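Local coordinates for protein endo-1,4-beta-xylanase (Pseudoalteromonas haloplanktis, PDB 1H12) that hydrolyses internal beta-1,4 linkages of xylan as a cold-adapted member of glycoside hydrolase family 8, and probably acts on related beta-glucans, at residues M24-I29 and F364-W369; Q31-T36 and L388-V393; V121-L126 and V134-E139. All coordinates share one frame; numbering follows the deposited sequence.

Contact 1 (M24-I29 and F364-W369); sequences MGKTNI and FFNEFW
Lys26 lies along the indole of Trp369 and reaches Asn366 with its ammonium group, serving as an apolar neighbour and a donor at once. Its CG sits over the five-membered ring, 3.7 Å from CG to the centroid, 18° off the ring normal, in a CH-pi contact, while CB and CD cover neighbouring ring atoms. With CG opposite the carbonyl carbon (chi1 -58°) and a second bend at chi2, the aliphatic chain is laid across the ring before it straightens toward the amide. There Lys26 NZ donates to Asn366 OD1 at 2.6 Å, in the carbonyl plane.

Beside this pair, Met24 covers Phe365. Met24 CG stands over the phenyl face in a CH-pi contact, 3.7 Å from Phe365 CD2. The bend at chi2 leaves Met24 SD oblique to the ring, a Met-aromatic contact at 5.4 Å from SD to the Phe365 centroid; the further bend at chi3 brings CE back toward Phe365 CB. Lys26 CG meets the same phenyl ring at its edge.

A second shell sets the polar groups. One water donates to Met24 O at 2.9 Å and accepts from Asn366 ND2 at 3.0 Å, with a weak bond from Lys26 NZ. Asn366 ND2 also donates to Asn362 O one turn earlier, which should fix the rotation of the amide and turn OD1 to the lysine. On the opposite face of Trp369, Lys32 adds a cation-pi contact. Ile29 CG2 touches the far end of the indole at CH2.

The loop that carries Lys26 begins where helix 20-23 ends in a Schellman motif, with Gly25, at positive phi, as its C-prime residue and Lys26 N bonded to Ala21 O; from there the chain packs across helix 358-369.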
loop_
_atom_site.group_PDB
_atom_site.type_symbol
_atom_site.label_atom_id
_atom_site.label_comp_id
_atom_site.label_asym_id
_atom_site.label_seq_id
_atom_site.Cartn_x
_atom_site.Cartn_y
_atom_site.Cartn_z
ATOM N N MET A 24 7.869 20.200 8.839
ATOM C CA MET A 24 8.871 20.564 7.869
ATOM C C MET A 24 8.673 22.010 7.389
ATOM O O MET A 24 9.341 22.431 6.479
ATOM C CB MET A 24 8.825 19.592 6.670
ATOM C CG MET A 24 9.193 18.172 7.071
ATOM S SD MET A 24 10.805 18.021 7.893
ATOM C CE MET A 24 11.830 18.360 6.689
ATOM N N GLY A 25 7.754 22.722 7.981
ATOM C CA GLY A 25 7.591 24.167 7.692
ATOM C C GLY A 25 6.816 24.509 6.469
ATOM O O GLY A 25 6.868 25.667 5.976
ATOM N N LYS A 26 6.045 23.545 5.932
ATOM C CA LYS A 26 5.315 23.797 4.738
ATOM C C LYS A 26 4.009 24.524 5.018
ATOM O O LYS A 26 3.457 24.451 6.114
ATOM C CB LYS A 26 5.027 22.468 3.978
ATOM C CG LYS A 26 6.272 21.749 3.650
ATOM C CD LYS A 26 7.401 22.596 3.041
ATOM C CE LYS A 26 8.638 21.778 2.722
ATOM N NZ LYS A 26 9.807 22.672 2.277
ATOM N N THR A 27 3.513 25.198 4.018
ATOM C CA THR A 27 2.254 25.915 4.135
ATOM C C THR A 27 1.249 25.416 3.087
ATOM O O THR A 27 1.626 24.707 2.135
ATOM C CB THR A 27 2.504 27.491 3.912
ATOM O OG1 THR A 27 3.095 27.653 2.618
ATOM C CG2 THR A 27 3.529 27.958 4.777
ATOM N N ASN A 28 0.011 25.813 3.246
ATOM C CA ASN A 28 -1.058 25.398 2.326
ATOM C C ASN A 28 -1.112 23.881 2.170
ATOM O O ASN A 28 -1.344 23.356 1.044
ATOM C CB ASN A 28 -0.868 25.948 0.877
ATOM N N ILE A 29 -0.882 23.193 3.291
ATOM C CA ILE A 29 -0.793 21.751 3.242
ATOM C C ILE A 29 -2.107 21.098 2.849
ATOM O O ILE A 29 -2.159 20.236 1.955
ATOM C CB ILE A 29 -0.340 21.247 4.610
ATOM C CG1 ILE A 29 1.079 21.764 4.956
ATOM C CG2 ILE A 29 -0.415 19.737 4.674
ATOM C CD1 ILE A 29 1.440 21.694 6.382
ATOM N N PHE A 364 14.788 13.983 1.947
ATOM C CA PHE A 364 13.765 13.098 1.385
ATOM C C PHE A 364 12.412 13.815 1.381
ATOM O O PHE A 364 11.651 13.685 0.431
ATOM C CB PHE A 364 13.691 11.770 2.080
ATOM C CG PHE A 364 14.811 10.806 1.703
ATOM C CD1 PHE A 364 14.640 9.976 0.615
ATOM C CD2 PHE A 364 16.000 10.782 2.390
ATOM C CE1 PHE A 364 15.666 9.123 0.220
ATOM C CE2 PHE A 364 17.042 9.930 1.993
ATOM C CZ PHE A 364 16.844 9.130 0.882
ATOM N N PHE A 365 12.108 14.594 2.413
ATOM C CA PHE A 365 10.826 15.226 2.414
ATOM C C PHE A 365 10.721 16.284 1.308
ATOM O O PHE A 365 9.722 16.370 0.580
ATOM C CB PHE A 365 10.473 15.867 3.753
ATOM C CG PHE A 365 9.057 16.341 3.755
ATOM C CD1 PHE A 365 8.033 15.448 4.008
ATOM C CD2 PHE A 365 8.712 17.637 3.408
ATOM C CE1 PHE A 365 6.720 15.850 3.914
ATOM C CE2 PHE A 365 7.372 18.015 3.338
ATOM C CZ PHE A 365 6.403 17.110 3.586
ATOM N N ASN A 366 11.769 17.111 1.189
ATOM C CA ASN A 366 11.734 18.152 0.166
ATOM C C ASN A 366 11.743 17.614 -1.240
ATOM O O ASN A 366 11.106 18.176 -2.138
ATOM C CB ASN A 366 12.800 19.216 0.457
ATOM C CG ASN A 366 12.327 20.088 1.637
ATOM O OD1 ASN A 366 11.316 20.685 1.514
ATOM N ND2 ASN A 366 12.958 20.025 2.751
ATOM N N GLU A 367 12.406 16.487 -1.474
ATOM C CA GLU A 367 12.379 15.858 -2.787
ATOM C C GLU A 367 10.966 15.416 -3.141
ATOM O O GLU A 367 10.624 15.377 -4.332
ATOM C CB GLU A 367 13.333 14.693 -2.885
ATOM C CG GLU A 367 14.756 15.197 -2.905
ATOM C CD GLU A 367 15.781 14.132 -3.060
ATOM O OE1 GLU A 367 15.354 13.014 -3.490
ATOM O OE2 GLU A 367 17.023 14.449 -2.811
ATOM N N PHE A 368 10.179 15.021 -2.162
ATOM C CA PHE A 368 8.766 14.672 -2.397
ATOM C C PHE A 368 7.883 15.916 -2.555
ATOM O O PHE A 368 7.089 16.002 -3.467
ATOM C CB PHE A 368 8.255 13.806 -1.250
ATOM C CG PHE A 368 6.768 13.645 -1.204
ATOM C CD1 PHE A 368 6.073 12.890 -2.138
ATOM C CD2 PHE A 368 6.031 14.265 -0.246
ATOM C CE1 PHE A 368 4.731 12.745 -2.152
ATOM C CE2 PHE A 368 4.646 14.145 -0.244
ATOM C CZ PHE A 368 4.004 13.380 -1.181
ATOM N N TRP A 369 8.031 16.867 -1.660
ATOM C CA TRP A 369 7.143 18.003 -1.609
ATOM C C TRP A 369 7.332 18.942 -2.807
ATOM O O TRP A 369 6.381 19.651 -3.188
ATOM C CB TRP A 369 7.346 18.779 -0.304
ATOM C CG TRP A 369 6.226 19.724 0.067
ATOM C CD1 TRP A 369 6.223 21.064 -0.035
ATOM C CD2 TRP A 369 4.947 19.351 0.542
ATOM N NE1 TRP A 369 5.014 21.554 0.384
ATOM C CE2 TRP A 369 4.210 20.523 0.725
ATOM C CE3 TRP A 369 4.331 18.115 0.809
ATOM C CZ2 TRP A 369 2.960 20.532 1.246
ATOM C CZ3 TRP A 369 3.083 18.110 1.316
ATOM C CH2 TRP A 369 2.365 19.318 1.500
HETATM O O HOH W 1 11.636 21.649 4.906
#

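Contact 2 (Q31-T36 and L388-V393); sequences QKVNST and LAMLHV
Met390 provides most of the apolar contact, pushing its bent side chain between Lys32, Val33 and Thr36. Its methyl group does most of the touching: Met390 CE lies 3.6 Å from Val33 CG2 and 3.9 Å from Lys32 CG, the lysine chain crossing it at about a right angle. Its chi1 sets CG beside Thr36, and bends at chi2 (-58°) and chi3 then turn CE to Val33. A second apolar pair, Val33 CG1 with Leu391 CD2 at 4.0 Å, continues the packing past the methionine.

Between the two segments the contact is apolar; the hydroxyl of Thr36 is bonded inside its own helix. Thr36 OG1 donates to Lys32 O at 2.8 Å, and Thr36 N bonds to the same carbonyl, so the hydroxyl is satisfied one turn back while lying 3.8 Å from Met390 CG. Replacing Thr36 with an alanine removes OG1 and CG2, which would probably open a gap beside Met390 CG and cost Lys32 O one of its donors.

The two helical segments run nearly antiparallel, at 155° with axes 9.7 Å apart. This pairing joins an early helix to the last one, consistent with closure of the (alpha/alpha)6 barrel of family 8.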
loop_
_atom_site.group_PDB
_atom_site.type_symbol
_atom_site.label_atom_id
_atom_site.label_comp_id
_atom_site.label_asym_id
_atom_site.label_seq_id
_atom_site.Cartn_x
_atom_site.Cartn_y
_atom_site.Cartn_z
ATOM N N GLN A 31 -4.674 22.348 1.298
ATOM C CA GLN A 31 -5.033 22.659 -0.086
ATOM C C GLN A 31 -4.301 21.719 -1.042
ATOM O O GLN A 31 -4.891 21.266 -2.022
ATOM C CB GLN A 31 -4.761 24.144 -0.491
ATOM N N LYS A 32 -3.035 21.445 -0.780
ATOM C CA LYS A 32 -2.259 20.568 -1.661
ATOM C C LYS A 32 -2.816 19.137 -1.607
ATOM O O LYS A 32 -2.921 18.476 -2.667
ATOM C CB LYS A 32 -0.791 20.582 -1.272
ATOM C CG LYS A 32 0.082 19.840 -2.218
ATOM C CD LYS A 32 1.544 20.220 -2.038
ATOM C CE LYS A 32 2.420 19.398 -2.858
ATOM N NZ LYS A 32 3.781 19.909 -2.846
ATOM N N VAL A 33 -3.164 18.667 -0.421
ATOM C CA VAL A 33 -3.785 17.336 -0.291
ATOM C C VAL A 33 -5.091 17.285 -1.074
ATOM O O VAL A 33 -5.355 16.344 -1.807
ATOM C CB VAL A 33 -4.068 17.045 1.183
ATOM C CG1 VAL A 33 -4.802 15.743 1.336
ATOM C CG2 VAL A 33 -2.747 16.966 1.982
ATOM N N ASN A 34 -5.922 18.291 -0.889
ATOM C CA ASN A 34 -7.204 18.340 -1.551
ATOM C C ASN A 34 -7.081 18.412 -3.069
ATOM O O ASN A 34 -7.819 17.714 -3.780
ATOM C CB ASN A 34 -8.008 19.578 -1.056
ATOM C CG ASN A 34 -8.372 19.510 0.406
ATOM O OD1 ASN A 34 -8.284 18.491 1.041
ATOM N ND2 ASN A 34 -8.826 20.656 0.939
ATOM N N SER A 35 -6.157 19.229 -3.548
ATOM C CA SER A 35 -6.001 19.273 -5.019
ATOM C C SER A 35 -5.442 17.965 -5.583
ATOM O O SER A 35 -5.752 17.613 -6.701
ATOM C CB SER A 35 -5.085 20.458 -5.433
ATOM O OG SER A 35 -3.779 20.294 -4.966
ATOM N N THR A 36 -4.612 17.273 -4.817
ATOM C CA THR A 36 -4.081 15.984 -5.241
ATOM C C THR A 36 -5.281 15.037 -5.473
ATOM O O THR A 36 -5.357 14.378 -6.516
ATOM C CB THR A 36 -3.123 15.447 -4.232
ATOM O OG1 THR A 36 -1.955 16.325 -4.128
ATOM C CG2 THR A 36 -2.619 14.095 -4.572
ATOM N N LEU A 388 -1.440 8.436 -1.592
ATOM C CA LEU A 388 -1.350 7.891 -0.242
ATOM C C LEU A 388 -0.360 8.675 0.614
ATOM O O LEU A 388 -0.655 8.982 1.770
ATOM C CB LEU A 388 -0.954 6.410 -0.292
ATOM C CG LEU A 388 -1.987 5.470 -0.867
ATOM C CD1 LEU A 388 -1.366 4.082 -0.991
ATOM C CD2 LEU A 388 -3.217 5.400 -0.022
ATOM N N ALA A 389 0.787 9.008 0.049
ATOM C CA ALA A 389 1.793 9.728 0.810
ATOM C C ALA A 389 1.279 11.130 1.233
ATOM O O ALA A 389 1.550 11.588 2.332
ATOM C CB ALA A 389 3.046 9.873 0.005
ATOM N N MET A 390 0.560 11.806 0.325
ATOM C CA MET A 390 0.009 13.088 0.665
ATOM C C MET A 390 -0.869 13.011 1.898
ATOM O O MET A 390 -0.850 13.927 2.738
ATOM C CB MET A 390 -0.751 13.717 -0.516
ATOM C CG MET A 390 0.120 14.421 -1.530
ATOM S SD MET A 390 1.116 15.757 -0.845
ATOM C CE MET A 390 0.047 16.468 -0.203
ATOM N N LEU A 391 -1.665 11.942 2.040
ATOM C CA LEU A 391 -2.446 11.720 3.209
ATOM C C LEU A 391 -1.573 11.457 4.453
ATOM O O LEU A 391 -1.798 12.044 5.536
ATOM C CB LEU A 391 -3.441 10.566 3.005
ATOM C CG LEU A 391 -4.387 10.787 1.858
ATOM C CD1 LEU A 391 -5.089 9.475 1.533
ATOM C CD2 LEU A 391 -5.412 11.869 2.187
ATOM N N HIS A 392 -0.582 10.590 4.308
ATOM C CA HIS A 392 0.267 10.233 5.401
ATOM C C HIS A 392 1.081 11.364 5.973
ATOM O O HIS A 392 1.381 11.335 7.169
ATOM C CB HIS A 392 1.231 9.117 4.989
ATOM C CG HIS A 392 0.634 7.754 5.005
ATOM N ND1 HIS A 392 0.209 7.167 6.166
ATOM C CD2 HIS A 392 0.432 6.874 3.987
ATOM C CE1 HIS A 392 -0.258 5.956 5.843
ATOM N NE2 HIS A 392 -0.129 5.745 4.531
ATOM N N VAL A 393 1.484 12.302 5.139
ATOM C CA VAL A 393 2.394 13.377 5.589
ATOM C C VAL A 393 1.671 14.634 6.008
ATOM O O VAL A 393 2.309 15.613 6.397
ATOM C CB VAL A 393 3.484 13.710 4.539
ATOM C CG1 VAL A 393 4.259 12.490 4.130
ATOM C CG2 VAL A 393 2.942 14.474 3.352
#

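Contact 3 (V121-L126 and V134-E139); sequences VYAWKL and VYKVDE
Leu126 packs into the curl of the returning strand, touching Val134, Tyr135 and Lys136 in turn. Its CB and CG both lie 3.5 Å from Tyr135 O. Beyond them the branches part: Leu126 CD2 meets Val134 CG2 at 3.6 Å, whereas Leu126 CD1 rests 3.8 Å from Lys136 CG, the two side chains lying alongside and pointing the same way. Lys136 then continues over Ala123 CB to end with NZ bonded to Tyr106 O.

Behind Leu126 the backbone shifts register in a classic beta bulge. Lys125 O is gripped by two donors, Val137 N at 2.8 Å and Asp138 N at 3.2 Å, the second in its carbonyl plane. The extra residue, Val137, lays CG1 against Lys125 CD.

Trp124 closes the bulged end. Its NE1 donates to Asp138 OD2 at 2.9 Å with an angle of 154°; the oxygen lies in the indole plane but is approached from above the carboxylate plane. Asp138 OD1 accepts from Gly140 N, which should hold the carboxylate in position.

The hairpin forms the 134-136 margin of the five-stranded antiparallel sheet. Strand 74-76 adjoins strand 123-128 on its other side, with Leu126 bonded to Ile75 through the backbone, and helix 93-107 packs on Leu126 and Val134 through Gln107 and Tyr106.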
loop_
_atom_site.group_PDB
_atom_site.type_symbol
_atom_site.label_atom_id
_atom_site.label_comp_id
_atom_site.label_asym_id
_atom_site.label_seq_id
_atom_site.Cartn_x
_atom_site.Cartn_y
_atom_site.Cartn_z
ATOM N N VAL A 121 -11.851 -14.415 -3.431
ATOM C CA VAL A 121 -10.688 -13.534 -3.550
ATOM C C VAL A 121 -10.868 -12.634 -4.775
ATOM O O VAL A 121 -11.726 -12.904 -5.616
ATOM C CB VAL A 121 -9.337 -14.286 -3.571
ATOM C CG1 VAL A 121 -9.302 -15.341 -2.446
ATOM C CG2 VAL A 121 -9.005 -14.910 -4.898
ATOM N N TYR A 122 -10.060 -11.603 -4.863
ATOM C CA TYR A 122 -10.238 -10.568 -5.872
ATOM C C TYR A 122 -9.178 -10.686 -6.948
ATOM O O TYR A 122 -7.966 -10.589 -6.688
ATOM C CB TYR A 122 -10.249 -9.180 -5.165
ATOM C CG TYR A 122 -11.555 -8.931 -4.434
ATOM C CD1 TYR A 122 -11.942 -9.693 -3.371
ATOM C CD2 TYR A 122 -12.443 -7.982 -4.914
ATOM C CE1 TYR A 122 -13.205 -9.542 -2.807
ATOM C CE2 TYR A 122 -13.672 -7.792 -4.351
ATOM C CZ TYR A 122 -14.090 -8.600 -3.308
ATOM O OH TYR A 122 -15.359 -8.463 -2.828
ATOM N N ALA A 123 -9.638 -10.920 -8.161
ATOM C CA ALA A 123 -8.767 -11.109 -9.330
ATOM C C ALA A 123 -7.894 -9.881 -9.539
ATOM O O ALA A 123 -8.397 -8.773 -9.688
ATOM C CB ALA A 123 -9.659 -11.311 -10.535
ATOM N N TRP A 124 -6.586 -10.093 -9.579
ATOM C CA TRP A 124 -5.667 -8.970 -9.525
ATOM C C TRP A 124 -5.615 -8.143 -10.782
ATOM O O TRP A 124 -5.246 -6.983 -10.719
ATOM C CB TRP A 124 -4.275 -9.377 -9.075
ATOM C CG TRP A 124 -3.375 -9.894 -10.150
ATOM C CD1 TRP A 124 -3.264 -11.165 -10.613
ATOM C CD2 TRP A 124 -2.393 -9.123 -10.878
ATOM N NE1 TRP A 124 -2.261 -11.231 -11.549
ATOM C CE2 TRP A 124 -1.713 -9.984 -11.714
ATOM C CE3 TRP A 124 -2.020 -7.788 -10.862
ATOM C CZ2 TRP A 124 -0.649 -9.565 -12.525
ATOM C CZ3 TRP A 124 -1.014 -7.358 -11.649
ATOM C CH2 TRP A 124 -0.312 -8.253 -12.473
ATOM N N LYS A 125 -5.933 -8.762 -11.924
ATOM C CA LYS A 125 -5.813 -8.093 -13.215
ATOM C C LYS A 125 -7.033 -8.300 -14.088
ATOM O O LYS A 125 -7.346 -9.442 -14.474
ATOM C CB LYS A 125 -4.576 -8.562 -13.968
ATOM C CG LYS A 125 -4.269 -7.756 -15.187
ATOM C CD LYS A 125 -3.129 -8.326 -16.056
ATOM C CE LYS A 125 -1.849 -8.050 -15.475
ATOM N NZ LYS A 125 -0.806 -8.574 -16.570
ATOM N N LEU A 126 -7.716 -7.205 -14.354
ATOM C CA LEU A 126 -8.837 -7.113 -15.284
ATOM C C LEU A 126 -8.398 -6.257 -16.464
ATOM O O LEU A 126 -7.485 -5.450 -16.360
ATOM C CB LEU A 126 -10.048 -6.479 -14.619
ATOM C CG LEU A 126 -11.013 -7.386 -13.824
ATOM C CD1 LEU A 126 -10.430 -8.277 -12.854
ATOM C CD2 LEU A 126 -12.039 -6.477 -13.185
ATOM N N VAL A 134 -15.545 -5.446 -19.474
ATOM C CA VAL A 134 -14.563 -5.911 -18.528
ATOM C C VAL A 134 -14.484 -7.428 -18.461
ATOM O O VAL A 134 -15.493 -8.131 -18.582
ATOM C CB VAL A 134 -14.852 -5.306 -17.153
ATOM C CG1 VAL A 134 -16.111 -5.812 -16.496
ATOM C CG2 VAL A 134 -13.662 -5.382 -16.246
ATOM N N TYR A 135 -13.267 -7.945 -18.259
ATOM C CA TYR A 135 -13.065 -9.376 -18.049
ATOM C C TYR A 135 -11.826 -9.571 -17.228
ATOM O O TYR A 135 -10.964 -8.697 -17.101
ATOM C CB TYR A 135 -12.958 -10.150 -19.395
ATOM C CG TYR A 135 -11.676 -9.904 -20.136
ATOM C CD1 TYR A 135 -11.473 -8.724 -20.846
ATOM C CD2 TYR A 135 -10.623 -10.808 -20.090
ATOM C CE1 TYR A 135 -10.260 -8.474 -21.490
ATOM C CE2 TYR A 135 -9.452 -10.597 -20.748
ATOM C CZ TYR A 135 -9.250 -9.430 -21.463
ATOM O OH TYR A 135 -8.038 -9.161 -22.088
ATOM N N LYS A 136 -11.758 -10.727 -16.603
ATOM C CA LYS A 136 -10.609 -11.095 -15.762
ATOM C C LYS A 136 -9.505 -11.711 -16.601
ATOM O O LYS A 136 -9.693 -12.702 -17.324
ATOM C CB LYS A 136 -11.032 -12.119 -14.703
ATOM C CG LYS A 136 -12.102 -11.589 -13.753
ATOM C CD LYS A 136 -12.526 -12.572 -12.697
ATOM C CE LYS A 136 -13.481 -11.987 -11.666
ATOM N NZ LYS A 136 -14.828 -11.717 -12.293
ATOM N N VAL A 137 -8.349 -11.105 -16.537
ATOM C CA VAL A 137 -7.134 -11.630 -17.200
ATOM C C VAL A 137 -6.506 -12.692 -16.337
ATOM O O VAL A 137 -6.060 -13.747 -16.833
ATOM C CB VAL A 137 -6.150 -10.502 -17.517
ATOM C CG1 VAL A 137 -4.873 -11.063 -18.144
ATOM C CG2 VAL A 137 -6.761 -9.437 -18.422
ATOM N N ASP A 138 -6.385 -12.413 -15.047
ATOM C CA ASP A 138 -5.757 -13.323 -14.079
ATOM C C ASP A 138 -6.645 -13.294 -12.847
ATOM O O ASP A 138 -6.834 -12.254 -12.221
ATOM C CB ASP A 138 -4.349 -12.911 -13.809
ATOM C CG ASP A 138 -3.554 -13.902 -13.009
ATOM O OD1 ASP A 138 -4.141 -14.745 -12.302
ATOM O OD2 ASP A 138 -2.285 -13.792 -12.998
ATOM N N GLU A 139 -7.229 -14.435 -12.513
ATOM C CA GLU A 139 -8.101 -14.601 -11.368
ATOM C C GLU A 139 -7.355 -14.692 -10.041
ATOM O O GLU A 139 -7.976 -14.560 -8.993
ATOM C CB GLU A 139 -8.924 -15.845 -11.493
ATOM C CG GLU A 139 -9.917 -15.845 -12.656
ATOM C CD GLU A 139 -10.646 -17.195 -12.789
ATOM O OE1 GLU A 139 -10.016 -18.223 -12.531
ATOM O OE2 GLU A 139 -11.802 -17.251 -13.111
#

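Contacts 1 and 2 are neighbours, their centres 11 Å apart, and they alternate along the chain: 24-29 and 31-36 come early, 364-369 and 388-393 late. Trp369 and Phe368 of contact 1 touch Met390 of contact 2, so helices 29-40, 358-369 and 379-392 pack in one cluster where N- and C-terminal parts of the chain meet. Helix 379-392 also carries Asn382 of the xylose pocket, linking this cluster to the substrate-binding region. Contact 3, a local hairpin, is nested inside both long loops; its centre lies 37 Å from contact 1 and 29 Å from contact 2. Contacts 1 and 2 join early to late helices; contact 3 builds a sheet margin, nearest atoms about 15 Å from contact 2.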